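Local atomic coordinates of BugD (Bordetella pertussis Tohama I, PDB entry 2F5X), a protein that probably serves as a periplasmic solute receptor of the tripartite tricarboxylate transporter family and binds aspartic acid between its two lobes. Residues M113-R118 against V186-D191. Sequence-based numbering, arbitrary orientation.
Sequences MTIIAR and VDLMCD
Asp187 and Arg118 meet at one end of an antiparallel strand pair, in the central sheet of a lobe of this periplasmic binding protein. Asp187 O accepts a hydrogen bond from the backbone N of Arg118, and the two side chains run alongside each other to a salt bridge. The extended Arg118 chain brings its NE to 2.8 Å from Asp187 OD1, which is met from above the carboxylate plane. The two planar groups are turned 67° apart. A water links Arg118 NH2 to Asp187 OD2, weakly on the aspartate side; OD2 also accepts a hydrogen bond from Ser141 N. Leu188 lies opposite Ala117, and its CD1 reaches Ile116 O at 3.5 Å. Met189 exchanges two backbone hydrogen bonds with Ile116. The two side chains lie side by side against helix 174-182, with Met189 CE 3.9 Å from Ile116 CD1. Cys190, in disulfide with Cys154, projects to the other face beside Ile115. With SG anti to the backbone N (chi1 -169°), the sulfur of Cys190 sits 3.7 Å from Ile115 CD1. The side chain of Asp191 is about 5 Å from the bound aspartic acid, and its carboxylate is held by Thr174 and Asn195. Asp191 O accepts a hydrogen bond from Thr114 N at 2.8 Å, with an N-H...O angle of 170°.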
loop_
_atom_site.group_PDB
_atom_site.type_symbol
_atom_site.label_atom_id
_atom_site.label_comp_id
_atom_site.label_asym_id
_atom_site.label_seq_id
_atom_site.Cartn_x
_atom_site.Cartn_y
_atom_site.Cartn_z
HETATM N N MSE A 113 -1.626 7.957 3.785
HETATM C CA MSE A 113 -2.576 7.221 4.611
HETATM C C MSE A 113 -3.388 8.128 5.546
HETATM O O MSE A 113 -2.979 9.259 5.856
HETATM C CB MSE A 113 -1.856 6.102 5.362
HETATM C CG MSE A 113 -1.108 5.160 4.404
HETATM SE SE MSE A 113 -0.225 3.760 5.352
HETATM C CE MSE A 113 -1.841 2.664 5.707
ATOM N N THR A 114 -4.551 7.623 5.955
ATOM C CA THR A 114 -5.438 8.294 6.894
ATOM C C THR A 114 -5.702 7.398 8.089
ATOM O O THR A 114 -5.968 6.202 7.919
ATOM C CB THR A 114 -6.810 8.593 6.237
ATOM O OG1 THR A 114 -7.328 7.388 5.640
ATOM C CG2 THR A 114 -6.652 9.579 5.074
ATOM N N ILE A 115 -5.640 7.981 9.286
ATOM C CA ILE A 115 -6.062 7.300 10.513
ATOM C C ILE A 115 -7.566 7.499 10.634
ATOM O O ILE A 115 -8.031 8.633 10.729
ATOM C CB ILE A 115 -5.348 7.893 11.759
ATOM C CG1 ILE A 115 -3.818 7.843 11.612
ATOM C CG2 ILE A 115 -5.843 7.207 13.074
ATOM C CD1 ILE A 115 -3.206 6.555 11.953
ATOM N N ILE A 116 -8.315 6.398 10.604
ATOM C CA ILE A 116 -9.773 6.453 10.637
ATOM C C ILE A 116 -10.334 5.513 11.701
ATOM O O ILE A 116 -9.638 4.619 12.197
ATOM C CB ILE A 116 -10.397 6.100 9.245
ATOM C CG1 ILE A 116 -10.024 4.668 8.806
ATOM C CG2 ILE A 116 -10.036 7.147 8.182
ATOM C CD1 ILE A 116 -10.821 4.192 7.576
ATOM N N ALA A 117 -11.607 5.702 12.033
ATOM C CA ALA A 117 -12.289 4.805 12.954
ATOM C C ALA A 117 -13.736 4.608 12.528
ATOM O O ALA A 117 -14.242 5.335 11.662
ATOM C CB ALA A 117 -12.219 5.351 14.378
ATOM N N ARG A 118 -14.397 3.626 13.138
ATOM C CA ARG A 118 -15.815 3.394 12.885
ATOM C C ARG A 118 -16.597 4.690 13.119
ATOM O O ARG A 118 -16.183 5.542 13.916
ATOM C CB ARG A 118 -16.352 2.246 13.757
ATOM C CG ARG A 118 -16.052 2.345 15.251
ATOM C CD ARG A 118 -16.683 1.191 16.040
ATOM N NE ARG A 118 -16.250 1.111 17.429
ATOM C CZ ARG A 118 -16.840 1.735 18.444
ATOM N NH1 ARG A 118 -17.889 2.529 18.228
ATOM N NH2 ARG A 118 -16.375 1.567 19.684
ATOM N N VAL A 186 -14.839 -3.742 13.970
ATOM C CA VAL A 186 -13.473 -3.409 14.363
ATOM C C VAL A 186 -13.447 -1.879 14.518
ATOM O O VAL A 186 -14.290 -1.190 13.927
ATOM C CB VAL A 186 -12.434 -3.962 13.328
ATOM C CG1 VAL A 186 -12.536 -3.219 11.980
ATOM C CG2 VAL A 186 -11.012 -3.897 13.881
ATOM N N ASP A 187 -12.521 -1.343 15.315
ATOM C CA ASP A 187 -12.647 0.053 15.755
ATOM C C ASP A 187 -11.830 1.069 14.982
ATOM O O ASP A 187 -12.335 2.130 14.639
ATOM C CB ASP A 187 -12.307 0.199 17.238
ATOM C CG ASP A 187 -13.172 -0.656 18.126
ATOM O OD1 ASP A 187 -14.359 -0.878 17.815
ATOM O OD2 ASP A 187 -12.741 -1.151 19.174
ATOM N N LEU A 188 -10.569 0.740 14.727
ATOM C CA LEU A 188 -9.568 1.728 14.320
ATOM C C LEU A 188 -8.710 1.154 13.202
ATOM O O LEU A 188 -8.427 -0.040 13.204
ATOM C CB LEU A 188 -8.692 2.014 15.551
ATOM C CG LEU A 188 -7.555 3.025 15.488
ATOM C CD1 LEU A 188 -8.123 4.444 15.310
ATOM C CD2 LEU A 188 -6.723 2.911 16.761
HETATM N N MSE A 189 -8.310 1.990 12.238
HETATM C CA MSE A 189 -7.449 1.522 11.150
HETATM C C MSE A 189 -6.652 2.663 10.544
HETATM O O MSE A 189 -7.129 3.788 10.477
HETATM C CB MSE A 189 -8.325 0.904 10.049
HETATM C CG MSE A 189 -7.572 0.360 8.860
HETATM SE SE MSE A 189 -8.715 -0.810 7.810
HETATM C CE MSE A 189 -9.885 0.455 6.873
ATOM N N CYS A 190 -5.443 2.360 10.087
ATOM C CA CYS A 190 -4.720 3.262 9.195
ATOM C C CYS A 190 -4.760 2.663 7.815
ATOM O O CYS A 190 -4.406 1.500 7.641
ATOM C CB CYS A 190 -3.266 3.396 9.633
ATOM S SG CYS A 190 -2.326 4.721 8.817
ATOM N N ASP A 191 -5.189 3.442 6.828
ATOM C CA ASP A 191 -5.433 2.885 5.484
ATOM C C ASP A 191 -5.157 3.970 4.431
ATOM O O ASP A 191 -5.109 5.167 4.755
ATOM C CB ASP A 191 -6.862 2.316 5.453
ATOM C CG ASP A 191 -7.223 1.580 4.159
ATOM O OD1 ASP A 191 -6.355 1.170 3.345
ATOM O OD2 ASP A 191 -8.419 1.332 3.913
HETATM O O HOH W 1 -14.175 0.364 21.110
#